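Local coordinates for mannosephosphate isomerase, putative (Archaeoglobus fulgidus, PDB 1ZX5), which probably interconverts D-mannose 6-phosphate and D-fructose 6-phosphate as a zinc-dependent isomerase of the type 1 mannose-6-phosphate isomerase family, at residues P95-V100 against A193-E198; R69-G74 against P278-S283. One frame throughout, in Å; residues are numbered along the deposited sequence.

Contact 1: residues P95-V100 against A193-E198; sequences PTQVHV and AYFFNE. With LFR (beta-L-fructofuranose), chain B; ACY (acetic acid), chain I; ACY (acetic acid), chain H.
H99 and F195 face each other across a short antiparallel pairing, their rings in an offset stack with centroids 4.5 Å apart and planes at 26°. The F195 ring also receives H99 CB over its centre, 3.6 Å from the centroid, a CH-pi contact; the imidazole itself meets the ring nearer its rim, at CE1 and CZ. Just beyond the strands, V98 CG1 sits over the middle of the F196 ring, 6° off the ring normal; with chi1 at 177° this methyl lies anti to the backbone N and reaches the ring squarely. The backbone holds both pairs in place: F196 N donates to V98 O (2.9 Å), while V100 and Y194 exchange two bonds as a hydrogen-bonded pair beside the non-hydrogen-bonded pair H99-F195. H99 ND1 gives its N-H to Q97 O at 2.7 Å, nearly in the ring plane, which fixes the imidazole's rotation. A leucine in place of F195 has no ring to stack on, and would probably leave a gap against the imidazole and H99 CB. Q97 OE1 accepts from V98 N (2.9 Å) and from O1 of the bound beta-L-fructofuranose (2.7 Å), and T96 O accepts from the sugar's O2. F153 and W201 meet the F196 ring edge-to-face. The loop 95-97, leading into the small antiparallel sheet of 99-100 and 194-195, lines the sugar pocket, where D150 and K154 also hydrogen-bond the sugar.

Contact 2: residues R69-G74 against P278-S283; sequences RDELLG and PASTDS
S280 OG reaches E71 OE2 at 2.7 Å, the shortest approach between the two segments, and uses the anti lone pair of that carboxylate oxygen. The E71 side chain gets there by extension: CG stands anti to the backbone N (chi1 -168°) and the chain stays straight beyond it, running alongside S280 CB. OE2 has a second donor, the backbone N of L4, and OE1 accepts from that of E3. Three bonds therefore grip this buried group, and the two amides would be expected to favour its ionised form. Main-chain acceptors at the end of helix 61-73 are served by the turn. A279 N donates to L72 O at 3.2 Å, with the donor 44° out of the carbonyl plane and so not on a lone pair, and S280 N makes only a weak bond to E71 O (3.5 Å, 128° at the hydrogen). Inside the turn, T281 N bonds to P278 O. Apolar contact is slight: L72 CD2 meets P278 CB at 4.0 Å, and L4 touches both side chains. A279 CB lies 3.4 Å from G74 CA; a CB on G74 would clash with A279 CB, and the positive phi of G74 favours glycine as well. The geometry is that of a helix C-terminus meeting a type I beta turn, P278 to T281, in the loop between strands 274-277 and 283-288, within the region assigned to the cupin family.

How the contacts relate
The two contacts lie on opposite sides of the chain's centre, their own centres 37 Å apart and their nearest atoms about 23 Å apart, so they do not touch. Along the sequence the order is 69-74, 95-100, 193-198, 278-283: contact 1 falls wholly between the halves of contact 2. They share no helix or sheet. Contact 1 pairs strands 99-100 and 194-195 beside the sugar pocket, whereas contact 2 ties helix 61-73, from the catalytic family region, to a loop of the C-terminal cupin region. Both join parts far apart in sequence; contact 1 does so beside the sugar, through the loop 95-97, and contact 2 well away from it.

Contact 1: residues P95-V100 against A193-E198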
# COMPACT_ATOMS: atom_id res chain seq x y z
N PRO A 95 5.14 -10.61 -14.46
CA PRO A 95 3.93 -11.04 -13.77
C PRO A 95 4.21 -11.70 -12.41
O PRO A 95 5.11 -12.55 -12.29
CB PRO A 95 3.29 -12.05 -14.75
CG PRO A 95 4.37 -12.43 -15.70
CD PRO A 95 5.35 -11.31 -15.74
N THR A 96 3.46 -11.28 -11.40
CA THR A 96 3.48 -11.95 -10.10
C THR A 96 2.59 -13.20 -10.20
O THR A 96 1.71 -13.27 -11.06
CB THR A 96 3.02 -11.00 -8.96
OG1 THR A 96 1.72 -10.46 -9.25
CG2 THR A 96 4.03 -9.81 -8.80
N GLN A 97 2.85 -14.21 -9.36
CA GLN A 97 1.96 -15.35 -9.25
C GLN A 97 0.69 -14.93 -8.50
O GLN A 97 0.71 -13.99 -7.69
CB GLN A 97 2.67 -16.53 -8.55
CG GLN A 97 1.80 -17.80 -8.29
CD GLN A 97 1.23 -18.48 -9.55
OE1 GLN A 97 0.18 -18.10 -10.06
NE2 GLN A 97 1.92 -19.52 -10.02
N VAL A 98 -0.42 -15.60 -8.81
CA VAL A 98 -1.67 -15.36 -8.11
C VAL A 98 -1.51 -15.71 -6.63
O VAL A 98 -0.92 -16.72 -6.26
CB VAL A 98 -2.85 -16.16 -8.74
CG1 VAL A 98 -4.13 -15.95 -7.94
CG2 VAL A 98 -3.07 -15.74 -10.21
N HIS A 99 -2.02 -14.82 -5.78
CA HIS A 99 -1.98 -15.02 -4.35
C HIS A 99 -3.25 -14.46 -3.73
O HIS A 99 -4.08 -13.86 -4.42
CB HIS A 99 -0.70 -14.40 -3.74
CG HIS A 99 -0.45 -12.98 -4.15
ND1 HIS A 99 -0.05 -12.63 -5.43
CD2 HIS A 99 -0.49 -11.83 -3.44
CE1 HIS A 99 0.11 -11.32 -5.49
NE2 HIS A 99 -0.15 -10.81 -4.30
N VAL A 100 -3.41 -14.67 -2.43
CA VAL A 100 -4.61 -14.35 -1.71
C VAL A 100 -4.23 -14.06 -0.25
O VAL A 100 -3.29 -14.64 0.28
CB VAL A 100 -5.68 -15.52 -1.82
CG1 VAL A 100 -5.14 -16.85 -1.27
CG2 VAL A 100 -7.01 -15.16 -1.13
N ALA A 193 0.45 -13.59 2.86
CA ALA A 193 0.03 -13.82 1.48
C ALA A 193 0.29 -15.28 1.14
O ALA A 193 1.36 -15.80 1.43
CB ALA A 193 0.77 -12.87 0.51
N TYR A 194 -0.70 -15.92 0.53
CA TYR A 194 -0.58 -17.32 0.16
C TYR A 194 -0.67 -17.45 -1.34
O TYR A 194 -1.65 -17.04 -1.96
CB TYR A 194 -1.66 -18.14 0.84
CG TYR A 194 -1.72 -17.93 2.34
CD1 TYR A 194 -0.57 -18.12 3.14
CD2 TYR A 194 -2.91 -17.57 2.96
CE1 TYR A 194 -0.63 -17.93 4.53
CE2 TYR A 194 -2.98 -17.38 4.34
CZ TYR A 194 -1.84 -17.55 5.12
OH TYR A 194 -1.94 -17.39 6.49
N PHE A 195 0.37 -18.03 -1.92
CA PHE A 195 0.50 -18.11 -3.37
C PHE A 195 -0.09 -19.40 -3.91
O PHE A 195 -0.17 -20.39 -3.18
CB PHE A 195 1.97 -17.91 -3.77
CG PHE A 195 2.43 -16.47 -3.67
CD1 PHE A 195 2.47 -15.65 -4.80
CD2 PHE A 195 2.80 -15.93 -2.43
CE1 PHE A 195 2.88 -14.30 -4.71
CE2 PHE A 195 3.22 -14.59 -2.33
CZ PHE A 195 3.25 -13.76 -3.46
N PHE A 196 -0.50 -19.38 -5.17
CA PHE A 196 -1.04 -20.57 -5.83
C PHE A 196 0.07 -21.56 -6.20
O PHE A 196 0.47 -21.68 -7.36
CB PHE A 196 -1.83 -20.15 -7.08
CG PHE A 196 -3.25 -19.72 -6.79
CD1 PHE A 196 -3.58 -19.05 -5.60
CD2 PHE A 196 -4.25 -19.96 -7.73
CE1 PHE A 196 -4.89 -18.64 -5.35
CE2 PHE A 196 -5.57 -19.54 -7.49
CZ PHE A 196 -5.89 -18.89 -6.29
N ASN A 197 0.59 -22.25 -5.19
CA ASN A 197 1.63 -23.25 -5.39
C ASN A 197 1.48 -24.33 -4.34
O ASN A 197 0.71 -24.17 -3.39
CB ASN A 197 3.05 -22.62 -5.38
CG ASN A 197 3.40 -21.89 -4.07
OD1 ASN A 197 3.07 -22.34 -2.97
ND2 ASN A 197 4.09 -20.78 -4.19
N GLU A 198 2.21 -25.43 -4.51
CA GLU A 198 2.11 -26.56 -3.59
C GLU A 198 2.44 -26.14 -2.15
O GLU A 198 1.79 -26.57 -1.20
CB GLU A 198 3.05 -27.67 -4.07
CG GLU A 198 3.07 -28.92 -3.20
CD GLU A 198 3.94 -28.79 -1.95
OE1 GLU A 198 4.89 -27.96 -1.93
OE2 GLU A 198 3.66 -29.53 -0.98
C1 LFR B . 1.09 -17.78 -13.27
C2 LFR B . 2.09 -16.66 -13.61
C3 LFR B . 3.38 -16.83 -12.80
C4 LFR B . 4.50 -17.10 -13.78
C5 LFR B . 3.86 -17.08 -15.17
C6 LFR B . 4.52 -16.04 -16.07
O1 LFR B . -0.11 -17.32 -12.64
O2 LFR B . 1.54 -15.34 -13.38
O3 LFR B . 3.73 -15.65 -12.08
O4 LFR B . 5.04 -18.39 -13.48
O5 LFR B . 2.45 -16.80 -15.00
O6 LFR B . 4.28 -16.28 -17.47
C ACY I . 0.80 -7.32 -7.14
O ACY I . 0.99 -8.56 -7.22
OXT ACY I . 0.81 -6.68 -6.08
CH3 ACY I . 0.53 -6.52 -8.39
C ACY H . 5.31 -17.93 -1.08
O ACY H . 5.21 -18.85 -1.92
OXT ACY H . 4.53 -17.80 -0.10
CH3 ACY H . 6.40 -16.91 -1.24

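Contact 2: residues R69-G74 against P278-S283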
# COMPACT_ATOMS: atom_id res chain seq x y z
N ARG A 69 2.65 7.57 19.89
CA ARG A 69 1.45 6.92 19.38
C ARG A 69 0.18 7.78 19.38
O ARG A 69 -0.48 7.88 18.36
CB ARG A 69 1.25 5.64 20.17
CG ARG A 69 -0.10 5.08 20.10
CD ARG A 69 -0.32 4.16 21.27
NE ARG A 69 -1.75 3.99 21.47
CZ ARG A 69 -2.54 3.37 20.61
NH1 ARG A 69 -2.04 2.85 19.51
NH2 ARG A 69 -3.84 3.26 20.87
N ASP A 70 -0.15 8.38 20.53
CA ASP A 70 -1.36 9.21 20.68
C ASP A 70 -1.32 10.45 19.79
O ASP A 70 -2.29 10.75 19.11
CB ASP A 70 -1.58 9.64 22.15
CG ASP A 70 -1.88 8.47 23.08
OD1 ASP A 70 -2.09 7.33 22.60
OD2 ASP A 70 -1.91 8.69 24.31
N GLU A 71 -0.19 11.15 19.80
CA GLU A 71 0.02 12.31 18.92
C GLU A 71 -0.01 11.95 17.43
O GLU A 71 -0.59 12.68 16.63
CB GLU A 71 1.32 13.04 19.25
CG GLU A 71 1.40 14.40 18.56
CD GLU A 71 2.71 15.14 18.78
OE1 GLU A 71 3.46 14.79 19.72
OE2 GLU A 71 2.98 16.10 18.01
N LEU A 72 0.61 10.83 17.07
CA LEU A 72 0.59 10.37 15.68
C LEU A 72 -0.82 10.02 15.20
O LEU A 72 -1.22 10.42 14.11
CB LEU A 72 1.51 9.17 15.47
CG LEU A 72 3.00 9.39 15.23
CD1 LEU A 72 3.70 8.04 15.22
CD2 LEU A 72 3.26 10.14 13.94
N LEU A 73 -1.56 9.27 16.02
CA LEU A 73 -2.84 8.72 15.60
C LEU A 73 -4.00 9.69 15.77
O LEU A 73 -4.97 9.62 15.01
CB LEU A 73 -3.14 7.41 16.32
CG LEU A 73 -2.25 6.20 16.02
CD1 LEU A 73 -2.61 5.05 16.97
CD2 LEU A 73 -2.32 5.74 14.56
N GLY A 74 -3.90 10.57 16.77
CA GLY A 74 -4.94 11.55 17.03
C GLY A 74 -6.25 10.90 17.38
O GLY A 74 -6.32 10.10 18.32
N PRO A 278 1.91 13.84 11.37
CA PRO A 278 1.21 13.48 12.62
C PRO A 278 -0.16 14.16 12.74
O PRO A 278 -0.35 15.27 12.22
CB PRO A 278 2.16 13.97 13.73
CG PRO A 278 3.51 14.12 13.06
CD PRO A 278 3.18 14.54 11.64
N ALA A 279 -1.09 13.49 13.41
CA ALA A 279 -2.43 14.03 13.69
C ALA A 279 -2.43 15.38 14.39
O ALA A 279 -3.40 16.14 14.28
CB ALA A 279 -3.23 13.04 14.51
N SER A 280 -1.35 15.69 15.12
CA SER A 280 -1.23 16.98 15.80
C SER A 280 -1.10 18.17 14.83
O SER A 280 -1.13 19.31 15.26
CB SER A 280 -0.06 16.96 16.79
OG SER A 280 1.17 16.70 16.13
N THR A 281 -0.94 17.90 13.54
CA THR A 281 -1.06 18.95 12.53
C THR A 281 -2.48 18.87 11.98
O THR A 281 -2.87 17.85 11.42
CB THR A 281 0.04 18.80 11.42
OG1 THR A 281 1.30 19.21 11.95
CG2 THR A 281 -0.25 19.64 10.18
N ASP A 282 -3.24 19.94 12.19
CA ASP A 282 -4.62 20.04 11.74
C ASP A 282 -4.68 20.23 10.23
O ASP A 282 -5.46 19.57 9.54
CB ASP A 282 -5.36 21.19 12.48
CG ASP A 282 -4.61 22.55 12.41
OD1 ASP A 282 -3.37 22.57 12.17
OD2 ASP A 282 -5.24 23.63 12.61
N SER A 283 -3.86 21.13 9.72
CA SER A 283 -3.80 21.41 8.30
C SER A 283 -2.49 22.10 7.91
O SER A 283 -1.74 22.56 8.76
CB SER A 283 -4.97 22.28 7.86
OG SER A 283 -4.90 23.52 8.49